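Local coordinates for protein monomethylamine methyltransferase MtmB1 (Methanosarcina barkeri, PDB 1NTH) that catalyses methyl transfer from monomethylamine to the corrinoid cofactor of its partner protein MtmC, a step of methanogenesis from methylamine, at residues 128-133 and 145-150; 231-234 and 238-241; 298-301 and 307-310. All blocks are in the same frame, centred on the assembly; numbering follows the deposited sequence. Where two conformers were deposited one is given.

Contact 1: residues 128-133 and 145-150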
# COMPACT_ATOMS: atom_id res chain seq x y z
N GLY A 128 23.64 -8.81 -12.76
CA GLY A 128 24.94 -8.96 -12.13
C GLY A 128 24.92 -9.19 -10.64
O GLY A 128 24.08 -8.66 -9.91
N GLY A 129 25.88 -9.98 -10.17
CA GLY A 129 25.97 -10.25 -8.75
C GLY A 129 26.93 -11.39 -8.48
O GLY A 129 27.52 -11.94 -9.42
N PRO A 130 27.11 -11.77 -7.21
CA PRO A 130 28.00 -12.86 -6.80
C PRO A 130 27.56 -14.18 -7.44
O PRO A 130 28.29 -15.17 -7.42
CB PRO A 130 27.87 -12.87 -5.28
CG PRO A 130 27.64 -11.41 -4.97
CD PRO A 130 26.62 -11.03 -6.03
N THR A 131 26.35 -14.18 -7.98
CA THR A 131 25.83 -15.36 -8.66
C THR A 131 25.88 -16.62 -7.80
O THR A 131 26.41 -17.66 -8.20
CB THR A 131 26.61 -15.56 -9.99
OG1 THR A 131 26.65 -14.32 -10.69
CG2 THR A 131 25.94 -16.58 -10.88
N GLY A 132 25.31 -16.51 -6.60
CA GLY A 132 25.24 -17.64 -5.69
C GLY A 132 26.53 -18.02 -4.98
O GLY A 132 26.56 -19.01 -4.25
N SER A 133 27.58 -17.23 -5.19
CA SER A 133 28.87 -17.51 -4.56
C SER A 133 28.87 -17.09 -3.09
O SER A 133 28.16 -16.17 -2.69
CB SER A 133 29.98 -16.78 -5.31
OG SER A 133 29.99 -17.15 -6.68
N MET A 145 26.92 -3.94 -3.59
CA MET A 145 26.92 -2.56 -4.04
C MET A 145 27.84 -2.41 -5.25
O MET A 145 27.60 -1.57 -6.11
CB MET A 145 27.36 -1.61 -2.92
CG MET A 145 26.78 -0.21 -3.05
SD MET A 145 27.33 0.95 -1.79
CE MET A 145 26.88 0.09 -0.29
N SER A 146 28.89 -3.22 -5.32
CA SER A 146 29.82 -3.13 -6.43
C SER A 146 29.15 -3.44 -7.77
O SER A 146 29.67 -3.09 -8.82
CB SER A 146 31.04 -4.04 -6.22
OG SER A 146 30.75 -5.40 -6.49
N TYR A 147 27.99 -4.09 -7.72
CA TYR A 147 27.26 -4.39 -8.94
C TYR A 147 26.23 -3.31 -9.21
O TYR A 147 26.07 -2.85 -10.34
CB TYR A 147 26.55 -5.75 -8.85
CG TYR A 147 27.49 -6.91 -8.69
CD1 TYR A 147 27.97 -7.28 -7.44
CD2 TYR A 147 27.92 -7.63 -9.80
CE1 TYR A 147 28.85 -8.35 -7.29
CE2 TYR A 147 28.80 -8.70 -9.67
CZ TYR A 147 29.26 -9.06 -8.41
OH TYR A 147 30.10 -10.13 -8.26
N ALA A 148 25.53 -2.88 -8.15
CA ALA A 148 24.51 -1.84 -8.29
C ALA A 148 25.12 -0.53 -8.76
O ALA A 148 24.47 0.25 -9.44
CB ALA A 148 23.78 -1.64 -6.97
N LEU A 149 26.38 -0.29 -8.40
CA LEU A 149 27.07 0.94 -8.79
C LEU A 149 27.45 0.95 -10.28
O LEU A 149 27.80 1.99 -10.82
CB LEU A 149 28.32 1.14 -7.94
CG LEU A 149 28.07 1.56 -6.48
CD1 LEU A 149 29.36 1.46 -5.68
CD2 LEU A 149 27.51 2.98 -6.45
N GLU A 150 27.38 -0.22 -10.92
CA GLU A 150 27.71 -0.32 -12.34
C GLU A 150 26.47 -0.05 -13.19
O GLU A 150 25.47 -0.76 -13.07
CB GLU A 150 28.22 -1.73 -12.66
CG GLU A 150 29.58 -2.09 -12.06
CD GLU A 150 30.70 -1.24 -12.62
OE1 GLU A 150 30.63 -0.85 -13.80
OE2 GLU A 150 31.68 -0.97 -11.87
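Gly129 and Tyr147 bring the two backbones together, their CA atoms 6.0 Å apart, where the chain leaves barrel strand 125-128 of the TIM barrel and passes by helix 140-148. The Tyr147 ring lies flat over the glycine backbone. Gly129 CA sits 3.3 Å from the ring centroid and only 11° off the ring normal, a CH-pi contact placed over the centre of the face rather than at a rim. The same face receives the peptide nitrogen, with Gly129 N 3.1 Å from Tyr147 CD2. With chi1 at -63°, Tyr147 CG stands anti to the carbonyl carbon, and this rotamer carries the ring off the helix toward the loop. Gly128 and Gly129 carry no side chains, and the ring lies directly on backbone atoms. The proline ring crosses the tyrosine aslant, Pro130 CD reaching Tyr147 CE1 at 3.7 Å. Replacing Tyr147 by alanine removes the ring, which would probably leave the Gly129 backbone without its aromatic cover and open a gap beside Pro130, in a contact whose touching residues are all buried. Thr378 packs against both Pro130 and Tyr147, while backbone bonds from Gly128 to Thr155 and from Gly129 to Gly366 tie the loop to its neighbours. Beyond the ring, Pro130 to Ser133 form a type I' turn, in which Pro130 O accepts from both Ser133 N and Ser133 OG, the hydroxyl lying 2.7 Å away at a C=O...OG angle of 165°.

Contact 2: residues 231-234 and 238-241; sequences SQLN and IDLD
Ile238 pushes its CD1 methyl against the backbone of 231-234, reaching Ser231 O at 3.3 Å and Gln232 CA at 3.7 Å. Its CG1 branch is anti to the backbone N (chi1 -162°), and this together with the bend at chi2 brings CD1 to the 231-234 backbone. Leu233 answers from the other segment: its CA and that of Ile238, 5.2 Å apart, are the nearest pair of CA atoms across the segments, and its side chain points toward 238-241. There Leu233 crosses Asp239 at about a right angle, with Leu233 CD1 3.8 Å from Asp239 OD1, a plain van der Waals contact of methyl and carboxylate oxygen.

The polar link between the segments is a water. It donates to Ser231 O at 2.7 Å and to Asp239 OD1 at 2.8 Å, thereby joining the carbonyl of Ser231 to a helix N-cap residue where no direct hydrogen bond spans the segments. Asp239 CG lies between its backbone N and carbonyl carbon (chi1 53°), which brings the carboxylate to the water.

Outside the pair, the Gln232 amide is held by Asp258, Asn284 and the carbonyl of Thr281. Ile238 is further packed by Phe12 and Met288, and its backbone bonds to Tyr76 and Thr78. The contact thus closes a beta-to-alpha connection of the TIM barrel, which runs from barrel strand 227-231 to helix 240-251 by way of strand 237-238, the outermost strand within this chain of a separate small mixed sheet, where it pairs in parallel with 75-77.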
# COMPACT_ATOMS: atom_id res chain seq x y z
N SER A 231 15.15 -24.89 -8.78
CA SER A 231 16.18 -25.64 -9.50
C SER A 231 15.84 -27.07 -9.91
O SER A 231 15.42 -27.88 -9.09
CB SER A 231 17.46 -25.69 -8.65
OG SER A 231 17.87 -24.39 -8.26
N GLN A 232 16.03 -27.36 -11.20
CA GLN A 232 15.80 -28.71 -11.70
C GLN A 232 17.08 -29.47 -11.41
O GLN A 232 18.14 -28.86 -11.25
CB GLN A 232 15.57 -28.71 -13.21
CG GLN A 232 14.26 -28.08 -13.67
CD GLN A 232 14.00 -28.35 -15.14
OE1 GLN A 232 13.97 -29.50 -15.58
NE2 GLN A 232 13.81 -27.29 -15.92
N LEU A 233 17.00 -30.79 -11.34
CA LEU A 233 18.18 -31.60 -11.08
C LEU A 233 18.74 -32.17 -12.39
O LEU A 233 18.21 -31.89 -13.46
CB LEU A 233 17.83 -32.72 -10.09
CG LEU A 233 17.23 -32.23 -8.77
CD1 LEU A 233 17.00 -33.42 -7.84
CD2 LEU A 233 18.17 -31.23 -8.11
N ASN A 234 19.80 -32.96 -12.29
CA ASN A 234 20.43 -33.55 -13.48
C ASN A 234 20.21 -35.05 -13.59
O ASN A 234 20.58 -35.78 -12.68
CB ASN A 234 21.94 -33.29 -13.45
CG ASN A 234 22.28 -31.81 -13.46
OD1 ASN A 234 22.01 -31.10 -12.49
ND2 ASN A 234 22.85 -31.35 -14.56
N ILE A 238 13.79 -34.12 -10.66
CA ILE A 238 13.35 -33.11 -9.69
C ILE A 238 13.04 -33.75 -8.34
O ILE A 238 12.80 -34.96 -8.25
CB ILE A 238 12.09 -32.37 -10.21
CG1 ILE A 238 11.89 -31.06 -9.45
CG2 ILE A 238 10.86 -33.25 -10.03
CD1 ILE A 238 12.97 -30.03 -9.74
N ASP A 239 13.07 -32.94 -7.29
CA ASP A 239 12.76 -33.40 -5.94
C ASP A 239 11.44 -32.75 -5.52
O ASP A 239 11.05 -31.72 -6.08
CB ASP A 239 13.88 -33.00 -4.98
CG ASP A 239 14.20 -31.51 -5.05
OD1 ASP A 239 14.56 -31.02 -6.14
OD2 ASP A 239 14.11 -30.84 -4.00
N LEU A 240 10.76 -33.33 -4.54
CA LEU A 240 9.48 -32.78 -4.09
C LEU A 240 9.58 -31.40 -3.44
O LEU A 240 8.62 -30.64 -3.48
CB LEU A 240 8.78 -33.77 -3.15
CG LEU A 240 8.25 -35.02 -3.86
CD1 LEU A 240 7.48 -35.89 -2.88
CD2 LEU A 240 7.35 -34.62 -5.03
N ASP A 241 10.72 -31.08 -2.84
CA ASP A 241 10.89 -29.77 -2.22
C ASP A 241 10.64 -28.69 -3.28
O ASP A 241 9.95 -27.70 -3.02
CB ASP A 241 12.31 -29.62 -1.66
CG ASP A 241 12.38 -29.95 -0.17
OD1 ASP A 241 11.62 -30.83 0.28
OD2 ASP A 241 13.21 -29.33 0.53
O HOH W 1 15.60 -28.46 -6.49

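Contact 3: residues 298-301 and 307-310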
# COMPACT_ATOMS: atom_id res chain seq x y z
N PRO A 298 24.98 -24.76 -19.01
CA PRO A 298 25.69 -26.00 -19.33
C PRO A 298 27.07 -25.95 -18.69
O PRO A 298 27.79 -24.97 -18.84
CB PRO A 298 25.77 -25.98 -20.86
CG PRO A 298 24.58 -25.14 -21.26
CD PRO A 298 24.63 -24.02 -20.24
N VAL A 299 27.45 -27.02 -17.99
CA VAL A 299 28.74 -27.03 -17.33
C VAL A 299 29.58 -28.25 -17.71
O VAL A 299 29.05 -29.34 -17.94
CB VAL A 299 28.55 -26.98 -15.79
CG1 VAL A 299 27.76 -28.19 -15.33
CG2 VAL A 299 29.90 -26.90 -15.10
N HIS A 300 30.90 -28.05 -17.79
CA HIS A 300 31.83 -29.12 -18.16
C HIS A 300 32.04 -30.06 -16.98
O HIS A 300 32.42 -29.62 -15.89
CB HIS A 300 33.16 -28.49 -18.60
CG HIS A 300 34.04 -29.43 -19.37
ND1 HIS A 300 34.66 -30.51 -18.80
CD2 HIS A 300 34.40 -29.43 -20.68
CE1 HIS A 300 35.37 -31.14 -19.71
NE2 HIS A 300 35.23 -30.51 -20.86
N ILE A 301 31.80 -31.35 -17.19
CA ILE A 301 31.95 -32.33 -16.12
C ILE A 301 33.31 -32.28 -15.42
O ILE A 301 33.39 -32.51 -14.22
CB ILE A 301 31.70 -33.76 -16.64
CG1 ILE A 301 31.63 -34.73 -15.45
CG2 ILE A 301 32.80 -34.18 -17.60
CD1 ILE A 301 31.14 -36.11 -15.81
N ASN A 307 31.94 -21.82 -19.70
CA ASN A 307 32.49 -21.21 -20.90
C ASN A 307 33.54 -22.02 -21.66
O ASN A 307 34.44 -21.45 -22.28
CB ASN A 307 33.05 -19.82 -20.58
CG ASN A 307 33.98 -19.82 -19.39
OD1 ASN A 307 33.61 -19.39 -18.30
ND2 ASN A 307 35.20 -20.32 -19.59
N THR A 308 33.43 -23.34 -21.61
CA THR A 308 34.36 -24.17 -22.37
C THR A 308 33.76 -24.22 -23.77
O THR A 308 32.59 -23.88 -23.96
CB THR A 308 34.47 -25.61 -21.81
OG1 THR A 308 33.22 -26.29 -21.99
CG2 THR A 308 34.83 -25.58 -20.33
N ARG A 309 34.56 -24.64 -24.75
CA ARG A 309 34.07 -24.72 -26.11
C ARG A 309 32.78 -25.53 -26.21
O ARG A 309 31.83 -25.13 -26.87
CB ARG A 309 35.15 -25.33 -27.01
CG ARG A 309 34.78 -25.42 -28.49
CD ARG A 309 35.98 -25.91 -29.30
NE ARG A 309 37.08 -24.95 -29.28
CZ ARG A 309 37.21 -23.94 -30.14
NH1 ARG A 309 36.32 -23.76 -31.11
NH2 ARG A 309 38.24 -23.11 -30.03
N GLU A 310 32.75 -26.68 -25.53
CA GLU A 310 31.58 -27.54 -25.57
C GLU A 310 30.33 -26.94 -24.93
O GLU A 310 29.25 -26.99 -25.52
CB GLU A 310 31.88 -28.89 -24.90
CG GLU A 310 33.00 -29.66 -25.59
CD GLU A 310 34.37 -29.41 -24.98
OE1 GLU A 310 34.55 -28.40 -24.27
OE2 GLU A 310 35.28 -30.24 -25.23
O HOH W 2 36.54 -31.38 -23.30
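His300 near the end of strand 293-300 and Thr308 just before helix 309-325 have the nearest CA atoms across the segments, 7.0 Å apart, and each side chain leaves its backbone toward the other segment. His300 CG is anti to the backbone N (chi1 -163°), which, with chi2 at -70°, turns the CD2 edge of the imidazole toward Thr308 and Glu310. Thr308 OG1 lies near the ring plane at 3.6 Å from His300 CD2, and Glu310 OE1, also near that plane, is 3.7 Å from the same carbon. Thr308 CG2 completes the packing against His300 CB at 3.8 Å.

The carboxylate of Glu310 is turned 71° from the imidazole plane. A water links the two, lying 2.9 Å from His300 NE2 and donating to Glu310 OE2 at 2.6 Å. At the far edge of the ring, His300 ND1 is hydrogen-bonded to the backbone N of Arg302, so both ring nitrogens have polar partners, and Phe264 meets the imidazole edge-to-face. With Thr308 as N-cap residue, the contact closes the strand-to-helix turn of the unit formed by strand 293-300, helix 309-325 and strand 330-333, a beta-alpha-beta crossover of the TIM barrel.

The three contacts follow one another along the chain without nesting, each at a different strand-to-helix region of the same TIM barrel. Their centres are spread widely: 26 Å between contacts 1 and 2, 23 Å between contacts 1 and 3, and 21 Å between contacts 2 and 3. None touches another, the nearest atoms being about 6 Å apart for contacts 2 and 3 and about 10 Å for contacts 1 and 2. Strand 255-259 pairs in parallel with both 227-231 and 293-300, linking contacts 2 and 3 through the sheet. All three follow the C-terminal ends of barrel strands, where TIM-barrel enzymes carry their active sites, but no substrate contact is established for the residues described.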